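Long-range contact in beta-galactosidase (Bacteroides thetaiotaomicron, PDB 5MUJ), which probably acts as a glycoside hydrolase, apparently an arabinofuranosidase, on side chain B of the plant pectin rhamnogalacturonan II: residues I276-F288 with F300-D314. Residues are numbered along the deposited sequence; the frame is centred on the assembly and turned at random.
Sequences IQKMGDVYVMFYF and FNTFAASYDLVNWTD
Strands 282-288 and 300-306 run antiparallel, and Tyr283, Met285 and Tyr287 each trade a pair of backbone hydrogen bonds with Ser306, Ala304 and Thr302 respectively, the Tyr283 N to Ser306 O bond measuring 2.9 Å. On the side of the sheet that carries these residues, the indole of Trp312 is clamped: selenomethionine Met285 makes a Met-aromatic contact, its CE methyl over the centre of the six-membered ring in CH-pi contact, 3.8 Å from the centroid, while CB of Ser306 touches the opposite face, offset toward the rim. A bend at chi3 (-74°) turns that methyl onto the indole. Trp312 NE1 donates to Leu309 O (2.9 Å) from well above the carbonyl plane, and Ile276 CD1 touches CH2. An alanine in place of Trp312 would probably open a gap beside Met285 and Ile276 and leave the carbonyl of Leu309 without its NE1 donor. Leu309 CD2 lies over one face of the Tyr283 ring, 3.6 Å from its centroid, a CH-pi contact. Farther along, Tyr287 OH donates a very short bond, 2.5 Å, to Asp314 OD1, which lies in the ring plane at its edge; Asp314 OD2 is hydrogen-bonded to His264 NE2. At the turn, a water bridges Asp281 OD1 and the Tyr307 hydroxyl. The hairpin forms the middle of a four-stranded antiparallel blade of what looks like a five-bladed beta-propeller; Phe225 of strand 222-231 packs on Met285, Leu309 and Trp312, Phe303 rests on helix 31-41, and Phe288, beside a bound rhamnose, meets strand 331-340.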
loop_
_atom_site.group_PDB
_atom_site.type_symbol
_atom_site.label_atom_id
_atom_site.label_comp_id
_atom_site.label_asym_id
_atom_site.label_seq_id
_atom_site.Cartn_x
_atom_site.Cartn_y
_atom_site.Cartn_z
ATOM N N ILE A 276 5.132 6.867 1.935
ATOM C CA ILE A 276 6.065 7.963 2.251
ATOM C C ILE A 276 5.409 9.084 3.059
ATOM O O ILE A 276 4.352 9.587 2.691
ATOM C CB ILE A 276 6.679 8.560 0.965
ATOM C CG1 ILE A 276 7.376 7.440 0.182
ATOM C CG2 ILE A 276 7.684 9.677 1.305
ATOM C CD1 ILE A 276 8.063 7.898 -1.067
ATOM N N GLN A 277 6.058 9.456 4.171
ATOM C CA GLN A 277 5.709 10.662 4.910
ATOM C C GLN A 277 6.934 11.544 5.085
ATOM O O GLN A 277 8.061 11.061 5.051
ATOM C CB GLN A 277 5.113 10.275 6.260
ATOM C CG GLN A 277 3.765 9.608 6.058
ATOM C CD GLN A 277 3.013 9.397 7.329
ATOM O OE1 GLN A 277 2.811 10.338 8.112
ATOM N NE2 GLN A 277 2.572 8.155 7.542
ATOM N N LYS A 278 6.709 12.842 5.200
ATOM C CA LYS A 278 7.778 13.805 5.353
ATOM C C LYS A 278 7.832 14.184 6.834
ATOM O O LYS A 278 6.807 14.539 7.419
ATOM C CB LYS A 278 7.528 15.019 4.473
ATOM C CG LYS A 278 8.803 15.779 4.128
ATOM C CD LYS A 278 8.509 17.069 3.375
ATOM C CE LYS A 278 9.614 18.090 3.555
ATOM N NZ LYS A 278 9.527 19.153 2.524
HETATM N N MSE A 279 9.014 14.025 7.427
HETATM C CA MSE A 279 9.249 14.309 8.820
HETATM C C MSE A 279 10.414 15.249 8.887
HETATM O O MSE A 279 11.586 14.833 8.874
HETATM C CB MSE A 279 9.453 12.953 9.462
HETATM C CG MSE A 279 9.614 13.053 10.955
HETATM SE SE MSE A 279 10.364 11.335 11.513
HETATM C CE MSE A 279 8.810 10.152 11.290
ATOM N N GLY A 280 10.086 16.536 8.930
ATOM C CA GLY A 280 11.060 17.606 8.973
ATOM C C GLY A 280 11.619 17.794 7.586
ATOM O O GLY A 280 10.864 18.013 6.634
ATOM N N ASP A 281 12.942 17.685 7.473
ATOM C CA ASP A 281 13.626 17.728 6.174
ATOM C C ASP A 281 13.868 16.344 5.562
ATOM O O ASP A 281 14.471 16.253 4.489
ATOM C CB ASP A 281 14.937 18.543 6.259
ATOM C CG ASP A 281 15.956 17.979 7.268
ATOM O OD1 ASP A 281 15.701 16.944 7.926
ATOM O OD2 ASP A 281 17.032 18.601 7.418
ATOM N N VAL A 282 13.410 15.274 6.210
ATOM C CA VAL A 282 13.620 13.914 5.705
ATOM C C VAL A 282 12.311 13.193 5.312
ATOM O O VAL A 282 11.270 13.378 5.935
ATOM C CB VAL A 282 14.488 13.067 6.678
ATOM C CG1 VAL A 282 13.674 12.545 7.852
ATOM C CG2 VAL A 282 15.201 11.911 5.950
ATOM N N TYR A 283 12.383 12.396 4.244
ATOM C CA TYR A 283 11.297 11.508 3.828
ATOM C C TYR A 283 11.540 10.153 4.440
ATOM O O TYR A 283 12.682 9.667 4.431
ATOM C CB TYR A 283 11.237 11.351 2.293
ATOM C CG TYR A 283 10.925 12.632 1.574
ATOM C CD1 TYR A 283 9.610 13.123 1.507
ATOM C CD2 TYR A 283 11.932 13.364 0.948
ATOM C CE1 TYR A 283 9.325 14.293 0.830
ATOM C CE2 TYR A 283 11.649 14.551 0.314
ATOM C CZ TYR A 283 10.348 15.006 0.257
ATOM O OH TYR A 283 10.088 16.181 -0.397
ATOM N N VAL A 284 10.470 9.557 4.981
ATOM C CA VAL A 284 10.497 8.221 5.515
ATOM C C VAL A 284 9.606 7.326 4.674
ATOM O O VAL A 284 8.431 7.633 4.472
ATOM C CB VAL A 284 9.999 8.226 6.977
ATOM C CG1 VAL A 284 9.990 6.805 7.545
ATOM C CG2 VAL A 284 10.899 9.141 7.770
HETATM N N MSE A 285 10.165 6.235 4.158
HETATM C CA MSE A 285 9.407 5.280 3.417
HETATM C C MSE A 285 9.172 4.108 4.313
HETATM O O MSE A 285 10.106 3.383 4.664
HETATM C CB MSE A 285 10.178 4.804 2.173
HETATM C CG MSE A 285 9.379 3.799 1.372
HETATM SE SE MSE A 285 10.529 2.797 0.160
HETATM C CE MSE A 285 10.811 4.221 -1.147
ATOM N N PHE A 286 7.898 3.900 4.633
ATOM C CA PHE A 286 7.450 2.645 5.212
ATOM C C PHE A 286 7.267 1.692 4.039
ATOM O O PHE A 286 6.670 2.075 3.027
ATOM C CB PHE A 286 6.126 2.856 5.973
ATOM C CG PHE A 286 6.254 3.798 7.120
ATOM C CD1 PHE A 286 6.836 3.361 8.301
ATOM C CD2 PHE A 286 5.892 5.135 7.005
ATOM C CE1 PHE A 286 6.933 4.224 9.395
ATOM C CE2 PHE A 286 6.031 5.996 8.076
ATOM C CZ PHE A 286 6.612 5.537 9.256
ATOM N N TYR A 287 7.789 0.481 4.178
ATOM C CA TYR A 287 7.670 -0.536 3.115
ATOM C C TYR A 287 7.607 -1.923 3.721
ATOM O O TYR A 287 8.011 -2.122 4.896
ATOM C CB TYR A 287 8.840 -0.386 2.128
ATOM C CG TYR A 287 10.155 -0.901 2.614
ATOM C CD1 TYR A 287 10.530 -2.228 2.361
ATOM C CD2 TYR A 287 11.048 -0.077 3.297
ATOM C CE1 TYR A 287 11.769 -2.712 2.797
ATOM C CE2 TYR A 287 12.281 -0.550 3.727
ATOM C CZ TYR A 287 12.625 -1.872 3.465
ATOM O OH TYR A 287 13.839 -2.332 3.905
ATOM N N PHE A 288 7.126 -2.889 2.948
ATOM C CA PHE A 288 7.188 -4.301 3.325
ATOM C C PHE A 288 8.160 -5.042 2.439
ATOM O O PHE A 288 8.438 -4.651 1.259
ATOM C CB PHE A 288 5.847 -5.052 3.304
ATOM C CG PHE A 288 5.450 -5.719 1.983
ATOM C CD1 PHE A 288 4.824 -4.983 0.953
ATOM C CD2 PHE A 288 5.604 -7.090 1.776
ATOM C CE1 PHE A 288 4.400 -5.579 -0.198
ATOM C CE2 PHE A 288 5.246 -7.698 0.535
ATOM C CZ PHE A 288 4.621 -6.939 -0.418
ATOM N N PHE A 300 7.336 -8.890 6.474
ATOM C CA PHE A 300 7.524 -7.932 7.551
ATOM C C PHE A 300 7.540 -6.506 7.047
ATOM O O PHE A 300 7.679 -6.290 5.829
ATOM C CB PHE A 300 8.836 -8.213 8.283
ATOM C CG PHE A 300 10.066 -8.169 7.342
ATOM C CD1 PHE A 300 10.467 -9.293 6.572
ATOM C CD2 PHE A 300 10.791 -7.003 7.218
ATOM C CE1 PHE A 300 11.576 -9.234 5.694
ATOM C CE2 PHE A 300 11.896 -6.949 6.345
ATOM C CZ PHE A 300 12.270 -8.060 5.597
ATOM N N ASN A 301 7.375 -5.547 7.963
ATOM C CA ASN A 301 7.512 -4.125 7.670
ATOM C C ASN A 301 8.744 -3.516 8.335
ATOM O O ASN A 301 9.054 -3.782 9.507
ATOM C CB ASN A 301 6.273 -3.346 8.159
ATOM C CG ASN A 301 5.025 -3.701 7.391
ATOM O OD1 ASN A 301 5.066 -4.111 6.247
ATOM N ND2 ASN A 301 3.877 -3.522 8.026
ATOM N N THR A 302 9.428 -2.656 7.579
ATOM C CA THR A 302 10.459 -1.782 8.104
ATOM C C THR A 302 10.427 -0.425 7.379
ATOM O O THR A 302 9.397 -0.071 6.756
ATOM C CB THR A 302 11.838 -2.479 8.173
ATOM O OG1 THR A 302 12.786 -1.623 8.828
ATOM C CG2 THR A 302 12.350 -2.865 6.801
ATOM N N PHE A 303 11.513 0.345 7.427
ATOM C CA PHE A 303 11.498 1.620 6.749
ATOM C C PHE A 303 12.862 1.955 6.198
ATOM O O PHE A 303 13.857 1.379 6.610
ATOM C CB PHE A 303 11.047 2.737 7.683
ATOM C CG PHE A 303 12.059 3.074 8.736
ATOM C CD1 PHE A 303 12.143 2.318 9.906
ATOM C CD2 PHE A 303 12.958 4.106 8.535
ATOM C CE1 PHE A 303 13.098 2.625 10.893
ATOM C CE2 PHE A 303 13.912 4.410 9.520
ATOM C CZ PHE A 303 13.980 3.670 10.697
ATOM N N ALA A 304 12.827 2.919 5.285
ATOM C CA ALA A 304 13.990 3.588 4.769
ATOM C C ALA A 304 13.815 5.093 4.846
ATOM O O ALA A 304 12.701 5.584 5.064
ATOM C CB ALA A 304 14.236 3.135 3.317
ATOM N N ALA A 305 14.889 5.857 4.655
ATOM C CA ALA A 305 14.766 7.310 4.643
ATOM C C ALA A 305 15.660 7.943 3.563
ATOM O O ALA A 305 16.619 7.308 3.110
ATOM C CB ALA A 305 15.032 7.914 6.038
ATOM N N SER A 306 15.293 9.147 3.142
ATOM C CA SER A 306 15.954 9.837 2.017
ATOM C C SER A 306 15.745 11.336 2.101
ATOM O O SER A 306 14.711 11.796 2.588
ATOM C CB SER A 306 15.403 9.329 0.680
ATOM O OG SER A 306 15.994 10.043 -0.357
ATOM N N TYR A 307 16.728 12.115 1.650
ATOM C CA TYR A 307 16.564 13.585 1.554
ATOM C C TYR A 307 16.073 14.023 0.166
ATOM O O TYR A 307 15.508 15.130 0.026
ATOM C CB TYR A 307 17.861 14.323 1.885
ATOM C CG TYR A 307 18.269 14.170 3.319
ATOM C CD1 TYR A 307 17.592 14.871 4.325
ATOM C CD2 TYR A 307 19.326 13.335 3.688
ATOM C CE1 TYR A 307 17.952 14.735 5.659
ATOM C CE2 TYR A 307 19.683 13.184 5.020
ATOM C CZ TYR A 307 18.996 13.890 6.002
ATOM O OH TYR A 307 19.334 13.770 7.341
ATOM N N ASP A 308 16.249 13.138 -0.823
ATOM C CA ASP A 308 16.065 13.477 -2.250
ATOM C C ASP A 308 15.078 12.601 -3.060
ATOM O O ASP A 308 15.000 12.733 -4.281
ATOM C CB ASP A 308 17.437 13.492 -2.937
ATOM C CG ASP A 308 18.081 12.119 -3.038
ATOM O OD1 ASP A 308 17.395 11.084 -2.918
ATOM O OD2 ASP A 308 19.309 12.078 -3.257
ATOM N N LEU A 309 14.349 11.721 -2.377
ATOM C CA LEU A 309 13.378 10.788 -2.960
ATOM C C LEU A 309 13.944 9.656 -3.806
ATOM O O LEU A 309 13.196 8.755 -4.149
ATOM C CB LEU A 309 12.260 11.511 -3.729
ATOM C CG LEU A 309 11.361 12.412 -2.882
ATOM C CD1 LEU A 309 10.445 13.235 -3.786
ATOM C CD2 LEU A 309 10.509 11.589 -1.930
ATOM N N VAL A 310 15.257 9.654 -4.077
ATOM C CA VAL A 310 15.865 8.693 -5.002
ATOM C C VAL A 310 16.862 7.733 -4.328
ATOM O O VAL A 310 16.875 6.550 -4.628
ATOM C CB VAL A 310 16.540 9.448 -6.157
ATOM C CG1 VAL A 310 17.430 8.513 -6.957
ATOM C CG2 VAL A 310 15.464 10.089 -7.039
ATOM N N ASN A 311 17.701 8.262 -3.449
ATOM C CA ASN A 311 18.689 7.474 -2.731
ATOM C C ASN A 311 18.173 7.194 -1.330
ATOM O O ASN A 311 17.999 8.114 -0.551
ATOM C CB ASN A 311 19.999 8.239 -2.661
ATOM C CG ASN A 311 20.547 8.549 -4.021
ATOM O OD1 ASN A 311 20.582 9.693 -4.429
ATOM N ND2 ASN A 311 20.915 7.518 -4.744
ATOM N N TRP A 312 17.943 5.919 -1.040
ATOM C CA TRP A 312 17.237 5.504 0.177
ATOM C C TRP A 312 18.196 4.787 1.090
ATOM O O TRP A 312 18.894 3.902 0.652
ATOM C CB TRP A 312 16.065 4.613 -0.225
ATOM C CG TRP A 312 14.985 5.442 -0.859
ATOM C CD1 TRP A 312 14.782 5.650 -2.192
ATOM C CD2 TRP A 312 13.968 6.230 -0.172
ATOM N NE1 TRP A 312 13.738 6.540 -2.384
ATOM C CE2 TRP A 312 13.189 6.865 -1.168
ATOM C CE3 TRP A 312 13.636 6.436 1.179
ATOM C CZ2 TRP A 312 12.123 7.725 -0.861
ATOM C CZ3 TRP A 312 12.551 7.286 1.501
ATOM C CH2 TRP A 312 11.808 7.922 0.486
ATOM N N THR A 313 18.217 5.179 2.369
ATOM C CA THR A 313 19.042 4.507 3.374
ATOM C C THR A 313 18.095 3.585 4.135
ATOM O O THR A 313 17.071 4.049 4.653
ATOM C CB THR A 313 19.661 5.518 4.352
ATOM O OG1 THR A 313 20.508 6.444 3.644
ATOM C CG2 THR A 313 20.473 4.804 5.438
ATOM N N ASP A 314 18.435 2.311 4.212
ATOM C CA ASP A 314 17.600 1.282 4.829
ATOM C C ASP A 314 17.839 1.274 6.341
ATOM O O ASP A 314 18.955 1.409 6.781
ATOM C CB ASP A 314 17.972 -0.076 4.208
ATOM C CG ASP A 314 16.833 -1.064 4.107
ATOM O OD1 ASP A 314 15.692 -0.792 4.530
ATOM O OD2 ASP A 314 17.113 -2.170 3.558
HETATM O O HOH W 1 17.458 15.053 9.070
HETATM O O HOH W 2 14.145 17.055 2.044
#